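Side-chain contacts in lipoxygenase (Cyanothece sp., PDB 5EK8), which probably inserts molecular oxygen into polyunsaturated fatty acids at a non-heme iron centre to give fatty acid hydroperoxides: residues 67-72 against 482-487; 61-66 against 163-168; 235-238 against 244-247. One frame throughout, in Å; residues are numbered along the deposited sequence.

Contact 1: residues 67-72 against 482-487; sequences PLHNIE and WVEIRR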
# COMPACT_ATOMS: atom_id res chain seq x y z
N PRO A 67 1.97 13.74 24.04
CA PRO A 67 0.63 14.33 24.14
C PRO A 67 -0.24 14.03 22.93
O PRO A 67 0.23 14.11 21.79
CB PRO A 67 0.91 15.83 24.24
CG PRO A 67 2.31 16.02 23.74
CD PRO A 67 3.03 14.77 24.12
N LEU A 68 -1.50 13.68 23.18
CA LEU A 68 -2.51 13.56 22.13
C LEU A 68 -3.07 14.94 21.85
O LEU A 68 -3.98 15.41 22.53
CB LEU A 68 -3.61 12.59 22.55
CG LEU A 68 -4.56 12.09 21.46
CD1 LEU A 68 -3.82 11.24 20.46
CD2 LEU A 68 -5.71 11.30 22.07
N HIS A 69 -2.52 15.59 20.84
CA HIS A 69 -2.72 17.02 20.63
C HIS A 69 -3.88 17.37 19.71
O HIS A 69 -4.15 16.67 18.73
CB HIS A 69 -1.44 17.62 20.05
CG HIS A 69 -0.98 16.95 18.80
ND1 HIS A 69 -0.19 15.83 18.80
CD2 HIS A 69 -1.22 17.24 17.50
CE1 HIS A 69 0.05 15.46 17.56
NE2 HIS A 69 -0.56 16.30 16.75
N ASN A 70 -4.56 18.47 20.04
CA ASN A 70 -5.58 19.07 19.18
C ASN A 70 -6.66 18.08 18.74
O ASN A 70 -7.11 18.12 17.60
CB ASN A 70 -4.93 19.70 17.95
CG ASN A 70 -3.76 20.60 18.29
OD1 ASN A 70 -3.58 21.01 19.44
ND2 ASN A 70 -2.95 20.92 17.29
N ILE A 71 -7.06 17.20 19.65
CA ILE A 71 -8.10 16.23 19.33
C ILE A 71 -9.36 16.59 20.10
O ILE A 71 -9.31 17.08 21.23
CB ILE A 71 -7.64 14.79 19.65
CG1 ILE A 71 -8.46 13.78 18.85
CG2 ILE A 71 -7.68 14.51 21.15
CD1 ILE A 71 -7.77 12.45 18.68
N GLU A 72 -10.51 16.37 19.46
CA GLU A 72 -11.78 16.80 20.04
C GLU A 72 -12.22 15.86 21.15
O GLU A 72 -12.09 14.64 21.06
CB GLU A 72 -12.86 16.90 18.96
CG GLU A 72 -12.72 18.13 18.07
CD GLU A 72 -13.73 18.16 16.93
OE1 GLU A 72 -14.88 17.73 17.14
OE2 GLU A 72 -13.36 18.62 15.83
N TRP A 482 2.37 24.19 13.02
CA TRP A 482 3.55 23.47 12.56
C TRP A 482 3.97 22.38 13.55
O TRP A 482 4.64 21.41 13.18
CB TRP A 482 4.70 24.45 12.33
CG TRP A 482 5.93 23.82 11.80
CD1 TRP A 482 7.04 23.45 12.51
CD2 TRP A 482 6.19 23.47 10.44
NE1 TRP A 482 7.97 22.89 11.67
CE2 TRP A 482 7.48 22.89 10.39
CE3 TRP A 482 5.46 23.58 9.25
CZ2 TRP A 482 8.05 22.43 9.21
CZ3 TRP A 482 6.03 23.12 8.07
CH2 TRP A 482 7.31 22.56 8.06
N VAL A 483 3.56 22.55 14.80
CA VAL A 483 3.84 21.58 15.85
C VAL A 483 3.36 20.19 15.44
O VAL A 483 4.02 19.18 15.71
CB VAL A 483 3.18 21.99 17.18
CG1 VAL A 483 3.21 20.85 18.19
CG2 VAL A 483 3.88 23.22 17.74
N GLU A 484 2.22 20.15 14.76
CA GLU A 484 1.68 18.90 14.24
C GLU A 484 2.66 18.29 13.23
O GLU A 484 2.90 17.09 13.25
CB GLU A 484 0.31 19.13 13.58
CG GLU A 484 -0.79 19.49 14.58
CD GLU A 484 -2.19 19.32 14.01
OE1 GLU A 484 -2.31 19.06 12.79
OE2 GLU A 484 -3.17 19.44 14.78
N ILE A 485 3.23 19.13 12.38
CA ILE A 485 4.23 18.65 11.42
C ILE A 485 5.44 18.08 12.14
O ILE A 485 6.01 17.07 11.71
CB ILE A 485 4.69 19.77 10.47
CG1 ILE A 485 3.50 20.34 9.70
CG2 ILE A 485 5.75 19.24 9.51
CD1 ILE A 485 2.68 19.30 8.95
N ARG A 486 5.83 18.71 13.25
CA ARG A 486 6.96 18.19 14.02
C ARG A 486 6.65 16.83 14.62
O ARG A 486 7.47 15.91 14.54
CB ARG A 486 7.37 19.16 15.12
CG ARG A 486 8.61 18.70 15.87
CD ARG A 486 9.11 19.72 16.89
NE ARG A 486 10.36 19.26 17.50
CZ ARG A 486 11.14 20.01 18.27
NH1 ARG A 486 10.81 21.27 18.54
NH2 ARG A 486 12.25 19.50 18.78
N ARG A 487 5.48 16.68 15.24
CA ARG A 487 5.09 15.40 15.84
C ARG A 487 4.99 14.31 14.78
O ARG A 487 5.37 13.16 15.01
CB ARG A 487 3.76 15.54 16.58
CG ARG A 487 3.85 16.45 17.79
CD ARG A 487 4.89 15.93 18.78
NE ARG A 487 5.18 16.91 19.82
CZ ARG A 487 6.19 17.78 19.76
NH1 ARG A 487 7.00 17.77 18.72
NH2 ARG A 487 6.38 18.64 20.75

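Contact 2: residues 61-66 against 163-168; sequences FSDTNK and WPYDPN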
# COMPACT_ATOMS: atom_id res chain seq x y z
N PHE A 61 -0.70 9.57 24.12
CA PHE A 61 -0.67 8.32 23.37
C PHE A 61 -0.28 7.19 24.32
O PHE A 61 0.58 7.37 25.18
CB PHE A 61 0.33 8.38 22.21
CG PHE A 61 -0.10 9.24 21.07
CD1 PHE A 61 -0.74 8.69 19.97
CD2 PHE A 61 0.17 10.60 21.07
CE1 PHE A 61 -1.13 9.48 18.91
CE2 PHE A 61 -0.21 11.39 20.00
CZ PHE A 61 -0.86 10.83 18.92
N SER A 62 -0.90 6.03 24.16
CA SER A 62 -0.59 4.89 25.02
C SER A 62 0.81 4.31 24.75
O SER A 62 1.43 3.75 25.66
CB SER A 62 -1.64 3.79 24.86
OG SER A 62 -1.66 3.30 23.54
N ASP A 63 1.31 4.45 23.53
CA ASP A 63 2.56 3.79 23.14
C ASP A 63 3.80 4.68 23.21
O ASP A 63 4.88 4.19 23.53
CB ASP A 63 2.44 3.19 21.73
CG ASP A 63 2.00 4.20 20.67
OD1 ASP A 63 1.85 3.79 19.50
OD2 ASP A 63 1.82 5.39 20.99
N THR A 64 3.66 5.97 22.91
CA THR A 64 4.80 6.89 22.97
C THR A 64 4.73 7.80 24.19
O THR A 64 5.71 8.47 24.53
CB THR A 64 4.90 7.76 21.70
OG1 THR A 64 3.76 8.62 21.61
CG2 THR A 64 5.00 6.90 20.45
N ASN A 65 3.57 7.83 24.84
CA ASN A 65 3.33 8.71 25.98
C ASN A 65 3.55 10.19 25.64
O ASN A 65 3.72 11.02 26.53
CB ASN A 65 4.20 8.30 27.17
CG ASN A 65 3.75 6.99 27.80
OD1 ASN A 65 2.56 6.70 27.84
ND2 ASN A 65 4.70 6.20 28.28
N LYS A 66 3.54 10.49 24.35
CA LYS A 66 3.53 11.87 23.87
C LYS A 66 2.12 12.41 23.98
O LYS A 66 1.16 11.64 24.03
CB LYS A 66 4.03 11.96 22.42
CG LYS A 66 5.51 11.70 22.25
CD LYS A 66 5.96 12.10 20.86
CE LYS A 66 7.45 11.84 20.66
NZ LYS A 66 7.90 12.29 19.32
N TRP A 163 -4.40 5.02 17.24
CA TRP A 163 -3.55 4.54 16.15
C TRP A 163 -2.22 4.00 16.66
O TRP A 163 -1.16 4.49 16.27
CB TRP A 163 -3.31 5.66 15.14
CG TRP A 163 -4.45 5.88 14.20
CD1 TRP A 163 -5.66 6.43 14.50
CD2 TRP A 163 -4.50 5.55 12.81
NE1 TRP A 163 -6.46 6.47 13.38
CE2 TRP A 163 -5.77 5.94 12.33
CE3 TRP A 163 -3.59 4.97 11.92
CZ2 TRP A 163 -6.15 5.76 11.00
CZ3 TRP A 163 -3.97 4.80 10.59
CH2 TRP A 163 -5.24 5.19 10.15
N PRO A 164 -2.27 2.98 17.53
CA PRO A 164 -1.03 2.50 18.14
C PRO A 164 -0.14 1.80 17.12
O PRO A 164 -0.65 1.23 16.16
CB PRO A 164 -1.52 1.52 19.20
CG PRO A 164 -2.82 1.02 18.67
CD PRO A 164 -3.44 2.18 17.95
N TYR A 165 1.17 1.85 17.34
CA TYR A 165 2.11 1.15 16.47
C TYR A 165 2.20 -0.33 16.84
O TYR A 165 2.12 -0.69 18.01
CB TYR A 165 3.50 1.79 16.55
CG TYR A 165 3.66 3.02 15.69
CD1 TYR A 165 3.94 2.91 14.34
CD2 TYR A 165 3.55 4.29 16.24
CE1 TYR A 165 4.09 4.02 13.55
CE2 TYR A 165 3.71 5.41 15.45
CZ TYR A 165 3.98 5.27 14.11
OH TYR A 165 4.14 6.38 13.31
N ASP A 166 2.35 -1.17 15.82
CA ASP A 166 2.56 -2.60 16.03
C ASP A 166 4.01 -2.83 16.46
O ASP A 166 4.94 -2.55 15.71
CB ASP A 166 2.26 -3.38 14.75
CG ASP A 166 2.12 -4.88 14.99
OD1 ASP A 166 1.48 -5.54 14.14
OD2 ASP A 166 2.63 -5.39 16.00
N PRO A 167 4.20 -3.33 17.69
CA PRO A 167 5.55 -3.58 18.22
C PRO A 167 6.13 -4.92 17.78
O PRO A 167 7.28 -5.23 18.10
CB PRO A 167 5.34 -3.55 19.73
CG PRO A 167 3.96 -4.08 19.90
CD PRO A 167 3.16 -3.61 18.70
N ASN A 168 5.35 -5.71 17.04
CA ASN A 168 5.79 -7.03 16.60
C ASN A 168 6.21 -7.05 15.14
O ASN A 168 6.71 -8.06 14.64
CB ASN A 168 4.68 -8.05 16.83
CG ASN A 168 4.47 -8.36 18.30
OD1 ASN A 168 5.43 -8.49 19.06
ND2 ASN A 168 3.21 -8.45 18.71

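Contact 3: residues 235-238 against 244-247; sequences NLDR and TRSD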
# COMPACT_ATOMS: atom_id res chain seq x y z
N ASN A 235 -5.59 -11.68 -25.19
CA ASN A 235 -6.29 -10.89 -26.20
C ASN A 235 -5.37 -10.50 -27.36
O ASN A 235 -5.70 -10.67 -28.54
CB ASN A 235 -6.89 -9.62 -25.58
CG ASN A 235 -7.95 -9.92 -24.54
OD1 ASN A 235 -8.61 -10.96 -24.58
ND2 ASN A 235 -8.14 -9.00 -23.60
N LEU A 236 -4.20 -9.96 -27.00
CA LEU A 236 -3.21 -9.55 -27.99
C LEU A 236 -2.85 -10.70 -28.91
O LEU A 236 -2.86 -10.56 -30.13
CB LEU A 236 -1.95 -9.01 -27.31
CG LEU A 236 -2.06 -7.63 -26.67
CD1 LEU A 236 -0.73 -7.26 -26.02
CD2 LEU A 236 -2.47 -6.59 -27.71
N ASP A 237 -2.54 -11.85 -28.32
CA ASP A 237 -2.19 -13.04 -29.10
C ASP A 237 -3.39 -13.60 -29.85
O ASP A 237 -3.22 -14.41 -30.76
CB ASP A 237 -1.57 -14.11 -28.19
CG ASP A 237 -0.11 -13.83 -27.88
OD1 ASP A 237 0.60 -14.76 -27.42
OD2 ASP A 237 0.33 -12.68 -28.11
N ARG A 238 -4.59 -13.18 -29.47
CA ARG A 238 -5.79 -13.60 -30.18
C ARG A 238 -5.97 -12.75 -31.43
O ARG A 238 -6.55 -13.20 -32.42
CB ARG A 238 -7.02 -13.50 -29.29
CG ARG A 238 -7.21 -14.70 -28.38
CD ARG A 238 -8.35 -14.50 -27.39
NE ARG A 238 -8.60 -15.71 -26.62
CZ ARG A 238 -9.58 -15.86 -25.74
NH1 ARG A 238 -10.42 -14.85 -25.51
NH2 ARG A 238 -9.73 -17.01 -25.09
N THR A 244 2.95 -11.40 -28.03
CA THR A 244 3.45 -11.14 -26.68
C THR A 244 4.70 -11.95 -26.34
O THR A 244 5.36 -11.65 -25.35
CB THR A 244 2.37 -11.41 -25.60
OG1 THR A 244 2.02 -12.80 -25.59
CG2 THR A 244 1.14 -10.56 -25.86
N ARG A 245 5.02 -12.95 -27.15
CA ARG A 245 6.25 -13.72 -26.93
C ARG A 245 7.44 -13.12 -27.69
O ARG A 245 8.57 -13.58 -27.56
CB ARG A 245 6.06 -15.18 -27.33
CG ARG A 245 4.79 -15.84 -26.83
CD ARG A 245 4.68 -15.88 -25.32
NE ARG A 245 3.39 -15.34 -24.87
CZ ARG A 245 2.36 -16.07 -24.44
NH1 ARG A 245 2.45 -17.39 -24.37
NH2 ARG A 245 1.24 -15.47 -24.06
N SER A 246 7.19 -12.07 -28.47
CA SER A 246 8.22 -11.45 -29.30
C SER A 246 9.20 -10.58 -28.50
O SER A 246 8.94 -10.24 -27.35
CB SER A 246 7.58 -10.59 -30.40
OG SER A 246 6.90 -9.49 -29.83
N ASP A 247 10.33 -10.24 -29.12
CA ASP A 247 11.36 -9.43 -28.48
C ASP A 247 10.91 -7.99 -28.22
O ASP A 247 11.23 -7.41 -27.18
CB ASP A 247 12.64 -9.41 -29.32
CG ASP A 247 13.34 -10.76 -29.34
OD1 ASP A 247 14.29 -10.93 -30.15
OD2 ASP A 247 12.94 -11.65 -28.56

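Contact 1: residues 67-72 against 482-487
The closest CA atoms of the two segments, those of His69 and Glu484, are 8.0 Å apart, and side chains bridge this gap. Segment 67-72 is an irregular loop leading from strand 53-61 to strand 72-79, whereas 482-487 belongs to helix 482-495. Asn70 takes a left-handed backbone conformation, and the CB atoms of both His69 and Asn70 are directed at the helix.

The imidazole of His69 lies across two side chains one helical turn apart. Its CD2 packs on the CG of Glu484 at 3.7 Å, while its CE1 meets the CB of Arg487 at 3.8 Å, each approach being oblique to the ring. The first torsion places His69 CG between its own backbone N and carbonyl carbon (chi1 56°), and ND1 reaches back to the O of Pro67 in a weak hydrogen bond of 3.5 Å. The stronger bond of the ring joins NE2 to the O of Asn377.

Asn70 supplies the direct polar link. Its ND2 donates to OE2 of Glu484 at 2.9 Å with an N-H...O angle of 163°; the acceptor lies near the amide plane and is met on its anti side. The Glu484 chain, extended beyond CG, carries its carboxylate to a loop where the backbone N-H groups of Arg379, Lys380 and Asn381 also bind it, which fixes the rotation of the group and would stabilise its buried negative charge. Arg487 turns its guanidinium along its own helix to pair with Glu490.

A buried seam of this kind, with a loop of the PLAT beta domain set against a helix of the catalytic domain, is consistent with the two-domain architecture of PLAT-containing lipoxygenases.

Contact 2: residues 61-66 against 163-168
Asp63 makes its link to Tyr165 through a single carboxylate oxygen. OD1 accepts the backbone N-H of Tyr165 at 3.0 Å, in a nearly straight bond (165°) that arrives almost in line with the C-O bond of the carboxylate. The same oxygen sits 3.4 Å from the CA of Pro164 and beside the Tyr165 ring, at its edge, 3.7 Å from CD2. Chi1 and chi2 of Asp63 (55° and -178°) together turn the other oxygen, OD2, back toward the following residue, where it takes a weak bond from Thr64 N.

Arg376 of helix 337-377 stands behind this first shell: its NH1 forms a salt bridge with Asp63 OD1 and also binds the carbonyl of Trp163, so one guanidinium fastens both loops. The Tyr165 ring stacks with His495, and that of Trp163 with Phe375.

Further out, each loop has its own internal brace. Phe61 N bonds to Lys66 O across the 61-66 turn, and Asp166 OD2 accepts from Asn168 N at 2.9 Å, forming an Asx turn. Such a junction, in which a turn of the beta domain holds the linker that follows its last strand, fits the lipoxygenase plan of a PLAT domain joined to a helical catalytic domain.

Contact 3: residues 235-238 against 244-247
Thr244 N donates to Asp237 OD2 at 2.9 Å in a nearly straight bond (167°) that uses the syn lone pair. The carboxylate thereby closes the loop between two consecutive helices, joining the end of helix 232-239 to the segment just before helix 247-256, which has Ser246 at its N-cap.

With chi1 at 64°, the Thr244 side chain turns its hydroxyl to the carboxylate and sets OG1 about 3.0 Å from both OD1 and OD2 of Asp237. Its one proton could go weakly to either oxygen. OG1 also accepts from Arg245 NE at 3.0 Å, so the hydroxyl links carboxylate and guanidinium.

Bent at chi2 and chi3, the Arg245 chain presents a guanidinium face to Asp237. OD1 rests over that face, 3.5 Å from NH2, as a salt bridge in which no N-H points at the oxygen. Glu599 and Glu583 make further salt bridges to NH1 and NH2 of the same guanidinium. With an alanine in place of Asp237, Thr244 N would probably lose its acceptor and Arg245 one of its neighbouring negative charges.

Next to this polar cluster, Leu236 and Thr244 both touch Tyr249, and Leu236 CB meets Thr244 CG2 at 3.7 Å.

In the fold
From the N terminus, the chain passes two helices and strand 53-61, then opens contact 2 at 61-66 and, directly afterwards, contact 1 at 67-72. The beta strands that follow are spanned by contact 2, which closes at 163-168 as the chain leaves them for the helices. Contact 3 is a short local closure between helices 232-239 and 247-256, nested within the long loop that contact 1 completes at 482-487. Contacts 1 and 2 therefore cross and also touch, through Phe61 and Leu68. Contact 1 sets the beta domain on helix 482-495; contact 2 holds the linker to it. Contact 3 lies beyond the chain's centre, about 54 Å and 51 Å, centre to centre, from contacts 1 and 2.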